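Local coordinates for 7,8-dihydro-6-hydroxymethylpterin pyrophosphokinase-dihydropteroate synthase (Plasmodium falciparum, PDB 6JWS), which probably catalyses two successive folate-pathway steps, pyrophosphorylating 6-hydroxymethyl-7,8-dihydropterin with ATP and condensing the product with 4-aminobenzoate to give 7,8-dihydropteroate, at residues S447-L451 with V452-L456; I481-N485 with Y486-K490; L516-K520 with N521-S525. The protein carries 1 engineered substitution. One frame throughout, in Å; residues are numbered along the deposited sequence.

Contact 1: S447-L451 with V452-L456; sequences SERDL and VVPVL
E448 O accepts two backbone N-H groups in the first turn of helix 448-464, one of the helices of the TIM barrel: V452 N at 3.1 Å, in a regular i to i+4 bond, and L451 N in a weaker one. R449 O continues the pattern with V453 N at 2.9 Å. The next rung illustrates how proline interrupts a helix. P454 has no N-H to offer, and its ring carbon CD sits 3.2 Å from D450 O instead. The N of V455 likewise lacks a bond to the preceding turn, so the helix is kinked here. Ahead of the turn, S447 is the N-cap, its OG accepting D450 N at 3.2 Å. Along the flank, the R449 chain sets out with CG anti to the backbone N (chi1 178°) and bends at chi2 (-90°), which carries the guanidinium across V453. R449 NH1 makes a salt bridge with D450 OD1 at 2.7 Å, lying close to the guanidinium plane, and NH2 pairs with E491 of helix 486-494. With two carboxylates fixing its rotation, the flat group turns one face to V453, whose CG1 lies 3.6 Å from R449 NH2.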
# COMPACT_ATOMS: atom_id res chain seq x y z
N SER B 447 -13.19 14.87 39.78
CA SER B 447 -11.77 14.91 39.48
C SER B 447 -11.39 13.84 38.46
O SER B 447 -12.13 12.86 38.26
CB SER B 447 -10.96 14.79 40.74
OG SER B 447 -11.03 13.47 41.24
N GLU B 448 -10.21 14.02 37.83
CA GLU B 448 -9.63 13.02 36.93
C GLU B 448 -9.50 11.69 37.65
O GLU B 448 -9.90 10.64 37.14
CB GLU B 448 -8.27 13.49 36.38
CG GLU B 448 -7.54 12.44 35.52
CD GLU B 448 -6.19 12.89 34.96
OE1 GLU B 448 -5.74 14.00 35.29
OE2 GLU B 448 -5.57 12.12 34.20
N ARG B 449 -8.94 11.73 38.85
CA ARG B 449 -8.68 10.52 39.62
C ARG B 449 -9.98 9.75 39.83
O ARG B 449 -9.97 8.52 39.75
CB ARG B 449 -8.03 10.90 40.95
CG ARG B 449 -7.77 9.71 41.85
CD ARG B 449 -8.94 9.39 42.77
NE ARG B 449 -8.69 8.12 43.44
CZ ARG B 449 -9.64 7.31 43.90
NH1 ARG B 449 -10.91 7.65 43.78
NH2 ARG B 449 -9.30 6.16 44.46
N ASP B 450 -11.07 10.45 40.12
CA ASP B 450 -12.36 9.82 40.41
C ASP B 450 -13.05 9.34 39.13
O ASP B 450 -13.91 8.46 39.20
CB ASP B 450 -13.30 10.71 41.24
CG ASP B 450 -12.90 10.82 42.70
OD1 ASP B 450 -12.36 9.82 43.27
OD2 ASP B 450 -13.11 11.90 43.27
N LEU B 451 -12.68 9.91 37.98
CA LEU B 451 -13.19 9.42 36.71
C LEU B 451 -12.56 8.07 36.38
O LEU B 451 -13.31 7.17 36.00
CB LEU B 451 -12.96 10.43 35.58
CG LEU B 451 -13.91 11.62 35.58
CD1 LEU B 451 -13.50 12.64 34.54
CD2 LEU B 451 -15.35 11.16 35.33
N VAL B 452 -11.24 7.94 36.57
CA VAL B 452 -10.55 6.77 36.02
C VAL B 452 -10.29 5.69 37.07
O VAL B 452 -10.38 4.50 36.74
CB VAL B 452 -9.25 7.08 35.24
CG1 VAL B 452 -9.52 7.96 34.04
CG2 VAL B 452 -8.18 7.72 36.11
N VAL B 453 -9.86 6.05 38.29
CA VAL B 453 -9.43 4.99 39.18
C VAL B 453 -10.57 4.00 39.47
O VAL B 453 -10.37 2.80 39.31
CB VAL B 453 -8.68 5.48 40.44
CG1 VAL B 453 -8.43 4.34 41.43
CG2 VAL B 453 -7.35 6.15 40.09
N PRO B 454 -11.81 4.44 39.84
CA PRO B 454 -12.89 3.48 40.12
C PRO B 454 -13.12 2.52 38.94
O PRO B 454 -13.26 1.31 39.13
CB PRO B 454 -14.14 4.36 40.41
CG PRO B 454 -13.55 5.69 40.86
CD PRO B 454 -12.25 5.83 40.07
N VAL B 455 -13.13 3.08 37.72
CA VAL B 455 -13.30 2.27 36.52
C VAL B 455 -12.21 1.21 36.45
O VAL B 455 -12.52 0.03 36.24
CB VAL B 455 -13.29 3.13 35.24
CG1 VAL B 455 -13.14 2.25 34.01
CG2 VAL B 455 -14.57 3.96 35.14
N LEU B 456 -10.96 1.62 36.67
CA LEU B 456 -9.85 0.68 36.52
C LEU B 456 -9.91 -0.39 37.60
O LEU B 456 -9.51 -1.53 37.33
CB LEU B 456 -8.51 1.42 36.57
CG LEU B 456 -8.12 2.14 35.27
CD1 LEU B 456 -6.87 2.98 35.47
CD2 LEU B 456 -7.94 1.14 34.13

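Contact 2: I481-N485 with Y486-K490; sequences IDTIN and YNVFK. With PT1 (pteroic acid), chain I.
I481 spreads over the first turn of the following helix, giving one branch to V488 and another to F489. Its CD1 reaches V488 CG1 at 3.7 Å, while CG2 comes to the edge of the F489 ring, near the ring plane and 3.6 Å from CD1 of that residue. CG1 of I481 is anti to the backbone N (chi1 173°), which sends the longer branch toward V488 and leaves CG2 for the aromatic edge. T483 adds a looser layer, its CG2 lying 4.1 Å from F489 CB.

The polar half of the junction is a worked example of helix capping. N485 is the N-cap: its OD1 accepts V488 N at 3.1 Å, in the plane of the amide and on a lone pair, while its backbone O takes F489 N at 2.9 Å in a nearly straight bond (175°). The approach to the cap is shaped by an ST turn in which T483 OG1 accepts N485 N at 3.0 Å. That same hydroxyl also bonds to E448 of helix 448-464, so it is gripped from both sides of the sequence.

Just before the turn, D482 points the other way. Its OD2 lies 2.7 Å from N8 of the bound pteroic acid, with R686 a long, weak ionic partner. A strand whose end meets the ligand, followed by a capped helix packed back on it, is the beta-alpha step of a TIM barrel, here serving the pterin pocket of dihydropteroate synthase.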
# COMPACT_ATOMS: atom_id res chain seq x y z
N ILE B 481 -2.96 4.40 30.43
CA ILE B 481 -3.69 5.52 31.02
C ILE B 481 -3.23 6.83 30.37
O ILE B 481 -2.06 7.16 30.40
CB ILE B 481 -3.61 5.57 32.56
CG1 ILE B 481 -4.23 6.85 33.11
CG2 ILE B 481 -2.19 5.39 33.08
CD1 ILE B 481 -4.78 6.67 34.50
N ASP B 482 -4.20 7.56 29.80
CA ASP B 482 -3.98 8.85 29.19
C ASP B 482 -4.00 9.90 30.31
O ASP B 482 -5.07 10.45 30.62
CB ASP B 482 -5.06 9.11 28.15
CG ASP B 482 -4.88 10.37 27.30
OD1 ASP B 482 -4.09 11.26 27.68
OD2 ASP B 482 -5.54 10.45 26.23
N THR B 483 -2.84 10.15 30.90
CA THR B 483 -2.72 11.15 31.95
C THR B 483 -1.38 11.90 31.83
O THR B 483 -0.40 11.37 31.31
CB THR B 483 -2.90 10.53 33.34
OG1 THR B 483 -3.02 11.62 34.25
CG2 THR B 483 -1.77 9.62 33.80
N ILE B 484 -1.34 13.12 32.39
CA ILE B 484 -0.09 13.85 32.57
C ILE B 484 0.15 14.02 34.07
O ILE B 484 1.09 14.72 34.49
CB ILE B 484 -0.15 15.22 31.88
CG1 ILE B 484 -1.22 16.13 32.50
CG2 ILE B 484 -0.34 15.07 30.37
CD1 ILE B 484 -1.32 17.51 31.86
N ASN B 485 -0.70 13.36 34.87
CA ASN B 485 -0.78 13.70 36.28
C ASN B 485 -0.07 12.65 37.13
O ASN B 485 -0.47 11.50 37.20
CB ASN B 485 -2.20 14.04 36.73
CG ASN B 485 -2.23 14.53 38.15
OD1 ASN B 485 -2.26 13.74 39.09
ND2 ASN B 485 -2.16 15.85 38.32
N TYR B 486 1.00 13.10 37.79
CA TYR B 486 1.77 12.29 38.71
C TYR B 486 0.89 11.52 39.70
O TYR B 486 1.03 10.30 39.82
CB TYR B 486 2.76 13.19 39.44
CG TYR B 486 3.64 12.43 40.40
CD1 TYR B 486 3.21 12.16 41.69
CD2 TYR B 486 4.90 12.01 40.02
CE1 TYR B 486 4.01 11.47 42.59
CE2 TYR B 486 5.72 11.33 40.91
CZ TYR B 486 5.27 11.05 42.19
OH TYR B 486 6.08 10.38 43.06
N ASN B 487 0.00 12.22 40.42
CA ASN B 487 -0.76 11.59 41.49
C ASN B 487 -1.67 10.48 40.94
O ASN B 487 -1.76 9.41 41.54
CB ASN B 487 -1.52 12.60 42.36
CG ASN B 487 -0.59 13.24 43.37
OD1 ASN B 487 0.42 12.66 43.75
ND2 ASN B 487 -0.88 14.46 43.80
N VAL B 488 -2.29 10.74 39.79
CA VAL B 488 -3.16 9.76 39.17
C VAL B 488 -2.32 8.55 38.77
O VAL B 488 -2.63 7.42 39.17
CB VAL B 488 -3.94 10.37 37.98
CG1 VAL B 488 -4.57 9.30 37.09
CG2 VAL B 488 -5.00 11.36 38.46
N PHE B 489 -1.22 8.79 38.04
CA PHE B 489 -0.39 7.67 37.60
C PHE B 489 0.12 6.87 38.79
O PHE B 489 0.15 5.64 38.71
CB PHE B 489 0.76 8.09 36.68
CG PHE B 489 1.43 6.91 36.00
CD1 PHE B 489 0.74 6.10 35.11
CD2 PHE B 489 2.76 6.59 36.25
CE1 PHE B 489 1.35 5.02 34.49
CE2 PHE B 489 3.38 5.53 35.60
CZ PHE B 489 2.67 4.73 34.74
N LYS B 490 0.55 7.55 39.87
CA LYS B 490 1.08 6.87 41.05
C LYS B 490 0.05 5.91 41.67
O LYS B 490 0.36 4.76 41.96
CB LYS B 490 1.61 7.88 42.08
CG LYS B 490 2.22 7.25 43.33
CD LYS B 490 2.86 8.26 44.28
CE LYS B 490 3.03 7.73 45.69
NZ LYS B 490 3.62 6.37 45.72
C2 PT1 I . -3.45 11.11 20.51
C3 PT1 I . -4.52 11.46 21.44
C5 PT1 I . -4.33 11.03 22.83
N6 PT1 I . -5.63 12.14 21.08
C7 PT1 I . -2.22 10.07 22.25
N9 PT1 I . -3.20 10.35 23.16
C10 PT1 I . -6.56 12.45 22.02
N11 PT1 I . -1.07 9.40 22.62
C12 PT1 I . -6.38 12.07 23.34
C21 PT1 I . -9.04 17.07 16.46
O22 PT1 I . -10.17 16.78 15.96
O1 PT1 I . -3.55 11.47 19.22
N4 PT1 I . -2.36 10.43 20.94
N8 PT1 I . -5.29 11.36 23.72
C13 PT1 I . -7.77 13.24 21.61
N14 PT1 I . -7.34 14.64 21.31
C15 PT1 I . -7.73 15.23 20.16
C16 PT1 I . -6.90 16.18 19.53
C17 PT1 I . -9.01 14.89 19.62
C18 PT1 I . -7.33 16.78 18.32
C19 PT1 I . -9.44 15.51 18.42
C20 PT1 I . -8.59 16.44 17.76
O23 PT1 I . -8.30 17.87 15.88

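Contact 3: L516-K520 with N521-S525; sequences LLKKK and NKFYS
K519 NZ donates to Y524 OH at 2.6 Å, meeting the phenol at the edge of its ring and near the ring plane. The lysine chain is bent at chi2, chi3 and chi4, which curls its ammonium across to the tyrosine rather than out along the backbone. K522 NZ is only 5.3 Å from K519 NZ, a like-charge neighbour that might ease proton loss from either; K522 has D496 as a long, weak counter-ion.

Two short backbone bonds tie the chain to itself: K519 N to K522 O at 2.7 Å, almost straight (169°), and Y524 N to L517 O, also 2.7 Å. L517 O is the more heavily used acceptor. A water donates to L517 O and to Y524 O, linking the two carbonyls beside the Y524 N bond, and F523 CA lies 3.4 Å from L517 O in a CA-H...O contact. Between these bonds K518 and F523 face each other as a single beta bridge, a non-hydrogen-bonded pair.

Packing follows from this pairing. K518 CG lies 3.4 Å from F523 CD1, and the lysine continues past the ring to bond N565 O with its NZ. F523 itself stacks with H39 of helix 30-44, so the loop touches the N-terminal, pyrophosphokinase part of the chain. On the side of the barrel, L517 CD2 comes within 4.1 Å of Y524 CB, and L517 also packs on L501. K519 and K522 lie side by side, flanking a two-residue reversal at K520 and N521. A hairpin-like reversal of this kind, held by a single beta bridge, is set in the connection between parallel barrel strands 500-503 and 525-529.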
# COMPACT_ATOMS: atom_id res chain seq x y z
N LEU B 516 8.15 7.19 38.22
CA LEU B 516 7.12 6.20 38.45
C LEU B 516 7.19 5.07 37.42
O LEU B 516 6.52 4.06 37.63
CB LEU B 516 5.75 6.89 38.42
CG LEU B 516 5.45 7.95 39.50
CD1 LEU B 516 4.03 8.48 39.35
CD2 LEU B 516 5.63 7.37 40.90
N LEU B 517 7.96 5.22 36.32
CA LEU B 517 8.00 4.19 35.28
C LEU B 517 8.97 3.07 35.66
O LEU B 517 9.16 2.12 34.90
CB LEU B 517 8.44 4.77 33.93
CG LEU B 517 7.58 5.89 33.36
CD1 LEU B 517 8.30 6.54 32.19
CD2 LEU B 517 6.21 5.36 32.95
N LYS B 518 9.56 3.20 36.85
CA LYS B 518 10.57 2.29 37.36
C LYS B 518 10.22 1.92 38.80
O LYS B 518 9.92 2.78 39.62
CB LYS B 518 11.94 2.97 37.29
CG LYS B 518 12.72 2.69 36.02
CD LYS B 518 13.77 3.71 35.61
CE LYS B 518 14.60 4.30 36.73
NZ LYS B 518 14.55 5.78 36.68
N LYS B 519 10.22 0.62 39.09
CA LYS B 519 10.17 0.12 40.45
C LYS B 519 11.35 -0.82 40.67
O LYS B 519 12.19 -0.97 39.79
CB LYS B 519 8.84 -0.57 40.71
CG LYS B 519 7.63 0.35 40.82
CD LYS B 519 6.56 -0.18 41.75
CE LYS B 519 5.86 -1.43 41.25
NZ LYS B 519 4.52 -1.11 40.72
N LYS B 520 11.40 -1.45 41.85
CA LYS B 520 12.47 -2.36 42.23
C LYS B 520 12.59 -3.50 41.22
O LYS B 520 13.71 -3.92 40.91
CB LYS B 520 12.26 -2.87 43.67
CG LYS B 520 12.78 -1.96 44.78
CD LYS B 520 12.41 -2.42 46.19
CE LYS B 520 11.51 -1.47 46.96
NZ LYS B 520 10.15 -1.39 46.38
N ASN B 521 11.46 -3.99 40.71
CA ASN B 521 11.44 -5.15 39.82
C ASN B 521 10.69 -4.83 38.51
O ASN B 521 10.90 -5.51 37.50
CB ASN B 521 10.95 -6.41 40.55
CG ASN B 521 11.31 -7.70 39.84
OD1 ASN B 521 12.36 -7.81 39.20
ND2 ASN B 521 10.46 -8.71 39.96
N LYS B 522 9.87 -3.78 38.51
CA LYS B 522 9.01 -3.47 37.38
C LYS B 522 9.57 -2.29 36.59
O LYS B 522 10.07 -1.33 37.17
CB LYS B 522 7.61 -3.08 37.87
CG LYS B 522 6.60 -4.21 37.89
CD LYS B 522 6.23 -4.70 36.51
CE LYS B 522 4.96 -4.08 35.96
NZ LYS B 522 3.76 -4.55 36.70
N PHE B 523 9.42 -2.37 35.26
CA PHE B 523 9.49 -1.20 34.40
C PHE B 523 8.13 -1.01 33.75
O PHE B 523 7.40 -1.98 33.54
CB PHE B 523 10.59 -1.35 33.34
CG PHE B 523 12.01 -1.36 33.86
CD1 PHE B 523 12.69 -0.17 34.10
CD2 PHE B 523 12.69 -2.55 34.06
CE1 PHE B 523 13.99 -0.18 34.56
CE2 PHE B 523 13.99 -2.56 34.52
CZ PHE B 523 14.64 -1.37 34.77
N TYR B 524 7.78 0.25 33.45
CA TYR B 524 6.58 0.54 32.68
C TYR B 524 6.93 1.27 31.39
O TYR B 524 7.86 2.07 31.35
CB TYR B 524 5.57 1.36 33.49
CG TYR B 524 5.09 0.69 34.75
CD1 TYR B 524 4.00 -0.15 34.73
CD2 TYR B 524 5.72 0.92 35.96
CE1 TYR B 524 3.52 -0.76 35.88
CE2 TYR B 524 5.27 0.33 37.13
CZ TYR B 524 4.17 -0.52 37.09
OH TYR B 524 3.72 -1.12 38.23
N SER B 525 6.11 1.01 30.36
CA SER B 525 6.29 1.64 29.07
C SER B 525 5.57 2.97 29.03
O SER B 525 4.69 3.24 29.85
CB SER B 525 5.81 0.72 28.00
OG SER B 525 6.69 -0.38 27.94
O HOH W 1 10.47 1.97 32.29

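In the fold
The three contacts follow one another along the synthase barrel. Contacts 1 and 2, with centres 10 Å apart, meet where E448 OE2 stands 2.6 Å from T483 OG1, a probable hydrogen bond that joins the start of helix 448-464 to the ST turn; V452 CG2 also packs on I481 CD1 at 3.9 Å. Contact 3 lies 14 Å from contact 2 between centres, and touches it through L516, whose CB is 3.7 Å from F489 CD2. Contacts 1 and 3 do not touch, their nearest atoms being about 11 Å apart. Contact 2 alone reaches pteroic acid, through D482; the side chains of E448 and S525 remain about 11 and 12 Å from it.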